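Hydrolase (Thermococcus thioreducens, PDB 6IAH) probably removes phosphate groups from small phosphorylated substrates as a magnesium-dependent phosphatase of the haloacid dehalogenase superfamily, with phosphoglycolate among its likely substrates. Local coordinates at residues Asn202-Val207 with Phe219-Arg224; Met1-Asp6 with Val195-Thr200; Ile101-Asn106 with Glu116-Phe121. All coordinates share one frame; numbering follows the deposited sequence. Where two conformers were deposited one is given.

Contact 1: residues Asn202-Val207 with Phe219-Arg224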
loop_
_atom_site.group_PDB
_atom_site.type_symbol
_atom_site.label_atom_id
_atom_site.label_comp_id
_atom_site.label_asym_id
_atom_site.label_seq_id
_atom_site.Cartn_x
_atom_site.Cartn_y
_atom_site.Cartn_z
ATOM N N ASN A 202 -1.623 10.670 -5.240
ATOM C CA ASN A 202 -1.617 9.705 -6.342
ATOM C C ASN A 202 -3.030 9.249 -6.694
ATOM O O ASN A 202 -3.337 9.036 -7.874
ATOM C CB ASN A 202 -0.679 8.494 -6.074
ATOM C CG ASN A 202 -0.359 7.718 -7.369
ATOM O OD1 ASN A 202 -0.850 6.648 -7.584
ATOM N ND2 ASN A 202 0.480 8.289 -8.224
ATOM N N ASP A 203 -3.877 9.108 -5.691
ATOM C CA ASP A 203 -5.301 8.830 -5.901
ATOM C C ASP A 203 -6.010 9.952 -6.658
ATOM O O ASP A 203 -6.825 9.717 -7.580
ATOM C CB ASP A 203 -6.013 8.564 -4.571
ATOM C CG ASP A 203 -5.503 7.310 -3.865
ATOM O OD1 ASP A 203 -5.245 6.261 -4.536
ATOM O OD2 ASP A 203 -5.328 7.385 -2.624
ATOM N N GLU A 204 -5.655 11.181 -6.303
ATOM C CA GLU A 204 -6.201 12.367 -6.972
ATOM C C GLU A 204 -5.807 12.424 -8.431
ATOM O O GLU A 204 -6.660 12.597 -9.331
ATOM C CB GLU A 204 -5.753 13.639 -6.256
ATOM C CG GLU A 204 -6.525 14.855 -6.727
ATOM C CD GLU A 204 -6.623 15.932 -5.667
ATOM O OE1 GLU A 204 -5.594 16.120 -5.037
ATOM O OE2 GLU A 204 -7.720 16.551 -5.455
ATOM N N LEU A 205 -4.527 12.132 -8.679
ATOM C CA LEU A 205 -3.989 12.057 -10.033
ATOM C C LEU A 205 -4.644 10.987 -10.866
ATOM O O LEU A 205 -4.963 11.188 -12.100
ATOM C CB LEU A 205 -2.472 11.823 -9.947
ATOM C CG LEU A 205 -1.689 11.552 -11.210
ATOM C CD1 LEU A 205 -1.900 12.561 -12.363
ATOM C CD2 LEU A 205 -0.214 11.460 -10.849
ATOM N N PHE A 206 -4.830 9.812 -10.237
ATOM C CA PHE A 206 -5.569 8.715 -10.859
ATOM C C PHE A 206 -6.878 9.210 -11.506
ATOM O O PHE A 206 -7.249 8.872 -12.686
ATOM C CB PHE A 206 -5.801 7.647 -9.750
ATOM C CG PHE A 206 -6.696 6.495 -10.095
ATOM C CD1 PHE A 206 -6.566 5.794 -11.299
ATOM C CD2 PHE A 206 -7.602 6.015 -9.136
ATOM C CE1 PHE A 206 -7.329 4.673 -11.553
ATOM C CE2 PHE A 206 -8.360 4.871 -9.400
ATOM C CZ PHE A 206 -8.245 4.236 -10.623
ATOM N N VAL A 207 -7.665 9.888 -10.691
ATOM C CA VAL A 207 -8.986 10.375 -11.137
ATOM C C VAL A 207 -8.825 11.566 -12.135
ATOM O O VAL A 207 -9.505 11.587 -13.173
ATOM C CB VAL A 207 -9.903 10.747 -9.954
ATOM C CG1 VAL A 207 -11.209 11.294 -10.431
ATOM C CG2 VAL A 207 -10.155 9.531 -9.065
ATOM N N PHE A 219 -13.848 12.767 -7.080
ATOM C CA PHE A 219 -12.815 12.298 -6.240
ATOM C C PHE A 219 -12.998 12.941 -4.885
ATOM O O PHE A 219 -13.277 14.137 -4.823
ATOM C CB PHE A 219 -11.416 12.674 -6.788
ATOM C CG PHE A 219 -10.305 12.424 -5.792
ATOM C CD1 PHE A 219 -9.943 11.090 -5.440
ATOM C CD2 PHE A 219 -9.665 13.494 -5.120
ATOM C CE1 PHE A 219 -8.957 10.852 -4.506
ATOM C CE2 PHE A 219 -8.677 13.241 -4.183
ATOM C CZ PHE A 219 -8.305 11.918 -3.879
ATOM N N VAL A 220 -12.863 12.144 -3.819
ATOM C CA VAL A 220 -12.901 12.638 -2.432
ATOM C C VAL A 220 -11.669 12.167 -1.690
ATOM O O VAL A 220 -11.332 10.952 -1.693
ATOM C CB VAL A 220 -14.221 12.163 -1.760
ATOM C CG1 VAL A 220 -14.239 12.378 -0.253
ATOM C CG2 VAL A 220 -15.402 12.874 -2.404
ATOM N N MET A 221 -11.027 13.081 -0.978
ATOM C CA MET A 221 -9.846 12.745 -0.264
ATOM C C MET A 221 -10.154 12.759 1.196
ATOM O O MET A 221 -10.462 13.814 1.740
ATOM C CB MET A 221 -8.707 13.696 -0.561
ATOM C CG MET A 221 -7.454 13.284 0.216
ATOM S SD MET A 221 -6.001 14.286 -0.023
ATOM C CE MET A 221 -5.654 13.931 -1.760
ATOM N N VAL A 222 -10.035 11.596 1.843
ATOM C CA VAL A 222 -10.280 11.503 3.277
ATOM C C VAL A 222 -9.299 12.371 4.019
ATOM O O VAL A 222 -8.155 12.486 3.591
ATOM C CB VAL A 222 -10.323 10.069 3.804
ATOM C CG1 VAL A 222 -11.460 9.329 3.121
ATOM C CG2 VAL A 222 -8.978 9.350 3.620
ATOM N N GLY A 223 -9.764 13.028 5.071
ATOM C CA GLY A 223 -8.898 13.904 5.896
ATOM C C GLY A 223 -8.670 15.317 5.324
ATOM O O GLY A 223 -8.041 16.178 5.982
ATOM N N ARG A 224 -9.112 15.540 4.102
ATOM C CA ARG A 224 -9.145 16.871 3.502
ATOM C C ARG A 224 -10.559 17.271 3.142
ATOM O O ARG A 224 -11.015 18.339 3.533
ATOM C CB ARG A 224 -8.259 16.884 2.264
ATOM C CG ARG A 224 -7.920 18.262 1.722
ATOM C CD ARG A 224 -7.217 18.113 0.391
ATOM N NE ARG A 224 -8.153 17.645 -0.644
ATOM C CZ ARG A 224 -7.805 17.257 -1.858
ATOM N NH1 ARG A 224 -6.538 17.257 -2.227
ATOM N NH2 ARG A 224 -8.753 16.870 -2.728
#

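Contact 2: residues Met1-Asp6 with Val195-Thr200. With MG (magnesium ion), chain B.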
loop_
_atom_site.group_PDB
_atom_site.type_symbol
_atom_site.label_atom_id
_atom_site.label_comp_id
_atom_site.label_asym_id
_atom_site.label_seq_id
_atom_site.Cartn_x
_atom_site.Cartn_y
_atom_site.Cartn_z
ATOM N N MET A 1 -25.142 4.631 -8.949
ATOM C CA MET A 1 -23.890 5.392 -8.903
ATOM C C MET A 1 -22.860 4.485 -8.241
ATOM O O MET A 1 -23.201 3.737 -7.309
ATOM C CB MET A 1 -24.090 6.697 -8.085
ATOM C CG MET A 1 -25.226 7.604 -8.569
ATOM S SD MET A 1 -24.873 8.472 -10.119
ATOM C CE MET A 1 -23.533 9.536 -9.554
ATOM N N TRP A 2 -21.605 4.563 -8.698
ATOM C CA TRP A 2 -20.487 3.794 -8.113
ATOM C C TRP A 2 -19.893 4.556 -6.955
ATOM O O TRP A 2 -19.723 5.742 -7.064
ATOM C CB TRP A 2 -19.395 3.593 -9.132
ATOM C CG TRP A 2 -19.627 2.427 -10.101
ATOM C CD1 TRP A 2 -20.224 2.505 -11.292
ATOM C CD2 TRP A 2 -19.231 1.052 -9.939
ATOM N NE1 TRP A 2 -20.234 1.287 -11.904
ATOM C CE2 TRP A 2 -19.655 0.362 -11.082
ATOM C CE3 TRP A 2 -18.569 0.338 -8.949
ATOM C CZ2 TRP A 2 -19.404 -0.995 -11.263
ATOM C CZ3 TRP A 2 -18.284 -0.983 -9.141
ATOM C CH2 TRP A 2 -18.713 -1.660 -10.276
ATOM N N ILE A 3 -19.602 3.864 -5.872
ATOM C CA ILE A 3 -18.655 4.353 -4.873
ATOM C C ILE A 3 -17.458 3.344 -4.893
ATOM O O ILE A 3 -17.594 2.180 -4.558
ATOM C CB ILE A 3 -19.271 4.474 -3.494
ATOM C CG1 ILE A 3 -20.497 5.423 -3.505
ATOM C CG2 ILE A 3 -18.246 4.921 -2.470
ATOM C CD1 ILE A 3 -21.256 5.443 -2.220
ATOM N N VAL A 4 -16.304 3.845 -5.299
ATOM C CA VAL A 4 -15.074 3.084 -5.444
ATOM C C VAL A 4 -14.091 3.570 -4.410
ATOM O O VAL A 4 -13.940 4.776 -4.220
ATOM C CB VAL A 4 -14.523 3.187 -6.817
ATOM C CG1 VAL A 4 -13.408 2.153 -7.033
ATOM C CG2 VAL A 4 -15.630 2.888 -7.841
ATOM N N PHE A 5 -13.445 2.627 -3.758
ATOM C CA PHE A 5 -12.530 2.945 -2.637
ATOM C C PHE A 5 -11.097 2.473 -2.964
ATOM O O PHE A 5 -10.846 1.426 -3.600
ATOM C CB PHE A 5 -12.934 2.191 -1.354
ATOM C CG PHE A 5 -14.367 2.275 -0.995
ATOM C CD1 PHE A 5 -14.829 3.332 -0.223
ATOM C CD2 PHE A 5 -15.258 1.229 -1.359
ATOM C CE1 PHE A 5 -16.160 3.395 0.138
ATOM C CE2 PHE A 5 -16.588 1.287 -1.000
ATOM C CZ PHE A 5 -17.039 2.376 -0.220
ATOM N N ASP A 6 -10.147 3.257 -2.492
ATOM C CA ASP A 6 -8.825 2.767 -2.121
ATOM C C ASP A 6 -8.996 1.939 -0.838
ATOM O O ASP A 6 -9.977 2.108 -0.108
ATOM C CB ASP A 6 -7.888 3.977 -1.871
ATOM C CG ASP A 6 -6.435 3.577 -1.509
ATOM O OD1 ASP A 6 -5.874 2.614 -2.068
ATOM O OD2 ASP A 6 -5.870 4.264 -0.640
ATOM N N VAL A 195 -17.879 8.039 -7.803
ATOM C CA VAL A 195 -16.853 8.711 -7.044
ATOM C C VAL A 195 -15.770 7.700 -6.587
ATOM O O VAL A 195 -16.097 6.535 -6.291
ATOM C CB VAL A 195 -17.466 9.448 -5.839
ATOM C CG1 VAL A 195 -18.246 8.522 -4.913
ATOM C CG2 VAL A 195 -16.412 10.259 -5.059
ATOM N N TYR A 196 -14.510 8.175 -6.528
ATOM C CA TYR A 196 -13.403 7.426 -5.977
ATOM C C TYR A 196 -13.020 8.095 -4.687
ATOM O O TYR A 196 -12.827 9.287 -4.681
ATOM C CB TYR A 196 -12.192 7.397 -6.911
ATOM C CG TYR A 196 -11.132 6.409 -6.478
ATOM C CD1 TYR A 196 -11.311 5.031 -6.641
ATOM C CD2 TYR A 196 -9.949 6.831 -5.854
ATOM C CE1 TYR A 196 -10.339 4.126 -6.203
ATOM C CE2 TYR A 196 -8.964 5.936 -5.439
ATOM C CZ TYR A 196 -9.160 4.587 -5.590
ATOM O OH TYR A 196 -8.195 3.697 -5.137
ATOM N N ILE A 197 -12.847 7.297 -3.637
ATOM C CA ILE A 197 -12.392 7.779 -2.284
ATOM C C ILE A 197 -10.953 7.347 -2.053
ATOM O O ILE A 197 -10.700 6.140 -1.974
ATOM C CB ILE A 197 -13.264 7.179 -1.169
ATOM C CG1 ILE A 197 -14.762 7.167 -1.512
ATOM C CG2 ILE A 197 -12.951 7.860 0.176
ATOM C CD1 ILE A 197 -15.319 8.476 -1.982
ATOM N N GLY A 198 -10.019 8.335 -1.969
ATOM C CA GLY A 198 -8.591 8.104 -1.813
ATOM C C GLY A 198 -8.110 8.848 -0.557
ATOM O O GLY A 198 -8.873 9.578 0.036
ATOM N N ASP A 199 -6.884 8.556 -0.176
ATOM C CA ASP A 199 -6.164 9.284 0.915
ATOM C C ASP A 199 -4.899 10.024 0.405
ATOM O O ASP A 199 -4.330 10.755 1.136
ATOM C CB ASP A 199 -5.844 8.314 2.039
ATOM C CG ASP A 199 -4.820 7.256 1.659
ATOM O OD1 ASP A 199 -4.979 6.496 0.653
ATOM O OD2 ASP A 199 -3.822 7.139 2.395
ATOM N N THR A 200 -4.459 9.828 -0.840
ATOM C CA THR A 200 -3.199 10.427 -1.277
ATOM C C THR A 200 -3.343 11.217 -2.545
ATOM O O THR A 200 -4.314 11.060 -3.258
ATOM C CB THR A 200 -2.080 9.388 -1.498
ATOM O OG1 THR A 200 -2.407 8.525 -2.602
ATOM C CG2 THR A 200 -1.788 8.650 -0.252
HETATM MG MG MG B . -4.163 4.715 0.105
HETATM O O HOH W 1 -3.276 3.070 -0.606
HETATM O O HOH W 2 -2.575 5.139 1.233
HETATM O O HOH W 3 -3.640 5.825 -1.611
#

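Contact 3: residues Ile101-Asn106 with Glu116-Phe121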
loop_
_atom_site.group_PDB
_atom_site.type_symbol
_atom_site.label_atom_id
_atom_site.label_comp_id
_atom_site.label_asym_id
_atom_site.label_seq_id
_atom_site.Cartn_x
_atom_site.Cartn_y
_atom_site.Cartn_z
ATOM N N ILE A 101 15.489 -11.657 0.470
ATOM C CA ILE A 101 14.799 -10.591 1.152
ATOM C C ILE A 101 13.298 -10.786 1.128
ATOM O O ILE A 101 12.613 -10.555 2.119
ATOM C CB ILE A 101 15.180 -9.225 0.585
ATOM C CG1 ILE A 101 16.579 -8.900 1.063
ATOM C CG2 ILE A 101 14.210 -8.139 1.097
ATOM C CD1 ILE A 101 17.238 -7.713 0.429
ATOM N N GLU A 102 12.795 -11.201 -0.020
ATOM C CA GLU A 102 11.395 -11.408 -0.187
ATOM C C GLU A 102 10.849 -12.485 0.722
ATOM O O GLU A 102 9.769 -12.312 1.281
ATOM C CB GLU A 102 11.138 -11.764 -1.645
ATOM C CG GLU A 102 9.748 -12.231 -1.944
ATOM C CD GLU A 102 9.554 -12.303 -3.438
ATOM O OE1 GLU A 102 9.902 -11.324 -4.092
ATOM O OE2 GLU A 102 9.113 -13.345 -3.925
ATOM N N ARG A 103 11.588 -13.567 0.895
ATOM C CA ARG A 103 11.190 -14.636 1.743
ATOM C C ARG A 103 11.121 -14.139 3.189
ATOM O O ARG A 103 10.150 -14.447 3.921
ATOM C CB ARG A 103 12.144 -15.839 1.609
ATOM C CG ARG A 103 11.537 -17.081 2.167
ATOM C CD ARG A 103 12.499 -18.213 2.425
ATOM N NE ARG A 103 11.763 -19.365 2.957
ATOM C CZ ARG A 103 12.197 -20.622 2.971
ATOM N NH1 ARG A 103 13.409 -20.927 2.513
ATOM N NH2 ARG A 103 11.408 -21.596 3.442
ATOM N N VAL A 104 12.111 -13.362 3.590
ATOM C CA VAL A 104 12.131 -12.849 4.993
ATOM C C VAL A 104 11.004 -11.786 5.188
ATOM O O VAL A 104 10.256 -11.834 6.160
ATOM C CB VAL A 104 13.482 -12.242 5.334
ATOM C CG1 VAL A 104 13.410 -11.425 6.638
ATOM C CG2 VAL A 104 14.561 -13.320 5.413
ATOM N N PHE A 105 10.841 -10.882 4.226
ATOM C CA PHE A 105 9.792 -9.875 4.334
ATOM C C PHE A 105 8.420 -10.550 4.487
ATOM O O PHE A 105 7.603 -10.172 5.335
ATOM C CB PHE A 105 9.822 -8.923 3.133
ATOM C CG PHE A 105 8.943 -7.707 3.278
ATOM C CD1 PHE A 105 7.558 -7.813 3.200
ATOM C CD2 PHE A 105 9.488 -6.461 3.509
ATOM C CE1 PHE A 105 6.758 -6.687 3.339
ATOM C CE2 PHE A 105 8.698 -5.337 3.607
ATOM C CZ PHE A 105 7.330 -5.448 3.523
ATOM N N ASN A 106 8.122 -11.504 3.603
ATOM C CA ASN A 106 6.845 -12.130 3.629
ATOM C C ASN A 106 6.612 -12.946 4.937
ATOM O O ASN A 106 5.479 -13.012 5.454
ATOM C CB ASN A 106 6.638 -13.027 2.388
ATOM C CG ASN A 106 6.299 -12.244 1.128
ATOM O OD1 ASN A 106 5.841 -11.116 1.162
ATOM N ND2 ASN A 106 6.521 -12.870 -0.009
ATOM N N GLU A 116 5.556 -20.502 2.461
ATOM C CA GLU A 116 6.988 -20.716 2.401
ATOM C C GLU A 116 7.727 -19.937 3.518
ATOM O O GLU A 116 8.869 -19.611 3.331
ATOM C CB GLU A 116 7.505 -20.314 1.007
ATOM C CG GLU A 116 7.036 -21.229 -0.145
ATOM C CD GLU A 116 5.602 -20.980 -0.592
ATOM O OE1 GLU A 116 5.092 -19.823 -0.473
ATOM O OE2 GLU A 116 4.980 -21.960 -1.054
ATOM N N ARG A 117 7.071 -19.709 4.672
ATOM C CA ARG A 117 7.678 -19.005 5.819
ATOM C C ARG A 117 9.035 -19.570 6.185
ATOM O O ARG A 117 9.220 -20.778 6.101
ATOM C CB ARG A 117 6.791 -19.082 7.057
ATOM C CG ARG A 117 6.699 -20.430 7.785
ATOM C CD ARG A 117 5.780 -20.296 8.991
ATOM N NE ARG A 117 5.789 -21.383 9.973
ATOM C CZ ARG A 117 4.673 -21.985 10.366
ATOM N NH1 ARG A 117 3.534 -21.594 9.843
ATOM N NH2 ARG A 117 4.695 -22.941 11.256
ATOM N N LEU A 118 9.956 -18.707 6.620
ATOM C CA LEU A 118 11.279 -19.151 6.979
ATOM C C LEU A 118 11.301 -19.581 8.445
ATOM O O LEU A 118 12.089 -20.455 8.819
ATOM C CB LEU A 118 12.270 -18.040 6.652
ATOM C CG LEU A 118 13.760 -18.337 6.783
ATOM C CD1 LEU A 118 14.280 -19.239 5.664
ATOM C CD2 LEU A 118 14.523 -17.020 6.846
ATOM N N PHE A 119 10.425 -18.993 9.255
ATOM C CA PHE A 119 10.206 -19.368 10.622
ATOM C C PHE A 119 8.770 -18.977 10.992
ATOM O O PHE A 119 8.101 -18.219 10.256
ATOM C CB PHE A 119 11.200 -18.616 11.524
ATOM C CG PHE A 119 11.410 -17.180 11.147
ATOM C CD1 PHE A 119 12.415 -16.804 10.269
ATOM C CD2 PHE A 119 10.613 -16.167 11.713
ATOM C CE1 PHE A 119 12.605 -15.456 9.936
ATOM C CE2 PHE A 119 10.798 -14.818 11.389
ATOM C CZ PHE A 119 11.795 -14.454 10.485
ATOM N N ASP A 120 8.305 -19.468 12.122
ATOM C CA ASP A 120 6.975 -19.167 12.626
ATOM C C ASP A 120 7.016 -17.739 13.192
ATOM O O ASP A 120 7.894 -17.376 13.960
ATOM C CB ASP A 120 6.558 -20.213 13.705
ATOM C CG ASP A 120 5.041 -20.142 14.090
ATOM O OD1 ASP A 120 4.252 -19.456 13.435
ATOM O OD2 ASP A 120 4.604 -20.804 15.056
ATOM N N PHE A 121 6.072 -16.912 12.759
ATOM C CA PHE A 121 6.020 -15.532 13.137
ATOM C C PHE A 121 4.572 -15.086 13.002
ATOM O O PHE A 121 3.843 -15.530 12.031
ATOM C CB PHE A 121 6.924 -14.640 12.276
ATOM C CG PHE A 121 7.097 -13.255 12.823
ATOM C CD1 PHE A 121 8.035 -12.994 13.801
ATOM C CD2 PHE A 121 6.291 -12.202 12.389
ATOM C CE1 PHE A 121 8.172 -11.705 14.348
ATOM C CE2 PHE A 121 6.462 -10.914 12.870
ATOM C CZ PHE A 121 7.388 -10.671 13.882
#

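Contact 1: residues Asn202-Val207 with Phe219-Arg224
Phe-219 lies flat against the backbone of helix 202-207, with Glu-204 CA over the middle of its ring in a CH-pi contact, 3.8 Å from the centroid and 12° off the ring normal. This is the tight part of the contact. Asp-203 CB comes obliquely to Phe-219 CE1 at 3.7 Å, and one turn on Val-207 CG1 rests 3.9 Å from Phe-219 CB. Asp-203, seen as a magnesium ligand in this protein but not bound to the metal in this model, turns its carboxylate out of this apolar patch, to a salt bridge with Lys-179 and to the backbone N atoms of Asp-199 and Thr-200.

Toward solvent the contact is polar and thinner. Glu-204 swings CG away from its own N (chi1 -168°) and sends an extended chain past the ring to Arg-224, which grips it end-on. Arg-224 NH2 reaches Glu-204 OE2 at 2.9 Å from above the carboxylate plane, while NH1 meets Glu-204 OE1 at 3.2 Å on the syn side. The two planes stand 32° apart. Replacing Glu-204 with an alanine is likely to leave the Arg-224 guanidinium without its carboxylate mate and to thin the cover beside Phe-219 CD2 and CE2.

Helix 202-207 runs antiparallel to strand 219-221, axes 8.8 Å apart, as expected for the helix and second strand of a beta-alpha-beta crossover in a Rossmann-like HAD core.

Contact 2: residues Met1-Asp6 with Val195-Thr200
Val-4 and Tyr-196 meet on one face of two neighbouring parallel strands, where Val-4 CG1 presses on the edge of the phenol ring, 3.6 Å from Tyr-196 CD1. A chi1 of -169° sets the Tyr-196 ring opposite its own backbone N and along strand 2-5, where it fills the hollow beyond Val-4. Tyr-196 CE1 lies 3.7 Å from Phe-5 C, and Tyr-196 OH arrives 3.2 Å from Asp-6 CA. The hydroxyl itself is hydrogen-bonded to Val-149 O and Lys-179.

On the other face the bumps stand in matched pairs. Ile-3 and Val-195 lie side by side, as do Phe-5 and Ile-197, where Ile-197 CG1 approaches Phe-5 CD1 obliquely at 4.0 Å. Ile-197 CG1 also comes within 4.3 Å of Ile-3 CG2, so this one bump faces the notch between the Ile-3 and Phe-5 side chains. Phe-232 of helix 229-239 covers Ile-3, Val-195 and Ile-197.

Between the faces, four backbone hydrogen bonds join the strands: Val-195 N to Trp-2 O, Val-4 N to Val-195 O, Ile-197 N to Val-4 O, and Asp-6 N to Ile-197 O.

Past the last of these bonds both strands run out into aspartates that share a magnesium ion. Asp-6 OD2 binds it at 1.9 Å and Asp-199 OD1 at 2.0 Å, with their carboxylate planes only 12° apart. With the metal shared, Asp-6 OD2 and Asp-199 OD1 lie 2.7 Å from each other, a contact and not a hydrogen bond. Three waters and Asp-8 O complete the six ligands, and Lys-179 pairs with Asp-6 OD1. Metal-binding aspartates at the C-terminal ends of adjacent parallel strands, the first within a DxD sequence, mark the HAD phosphatase active site.

Contact 3: residues Ile101-Asn106 with Glu116-Phe121
Arg-103 reaches from helix 101-106 to the loop 116-121 and takes hold of a backbone carbonyl there. Its chain is extended from CG to NE, and CG lies anti to the backbone N (chi1 -163°), which carries the guanidinium well clear of the helix. Arg-103 NE donates to Glu-116 O at 2.9 Å, nearly in line with the carbonyl bond. NH2 of the same arginine adds a weak second bond to Glu-116 O at 3.2 Å, so one oxygen receives two N-H groups at the guanidinium edge. Over one face of that group sits Leu-118 CD1, 3.4 Å above the plane and offset toward the rim; the two side chains cross at about a right angle.

Next along the helix, Val-104 meets the other branch of the same leucine, CG2 to Leu-118 CD2 at 4.0 Å. Leu-118 is thus split between a charged, surface partner and a buried apolar one. One turn beyond Arg-103, Thr-107 OG1 is hydrogen-bonded to both Arg-103 O and Leu-118 N, so the threonine hydroxyl joins the backbones of helix and loop.

The loop folds back along helix 100-110, the helix it follows, and Val-104 and Leu-118 both rest on Tyr-28 of helix 17-32.

In the fold
Contacts 1 and 2 are neighbours, their centres 8 Å apart, and meet in the parallel five-stranded sheet: backbone bonds from Gly-198 to Val-220 and Val-222 set strand 218-221 beside strand 194-198. Contact 2 pairs the first strand of the chain with one 189 residues later, and contact 1 follows it through helix 201-213. Contact 3 is nested in the 188 residues that contact 2 encloses, among helices across the chain's centre, with centres 33 Å from contact 2 and 34 Å from contact 1. The sheet thus brings distant parts of the sequence together at the magnesium site, whereas contact 3 folds a surface loop onto the helix it follows, 100-110, away from that site.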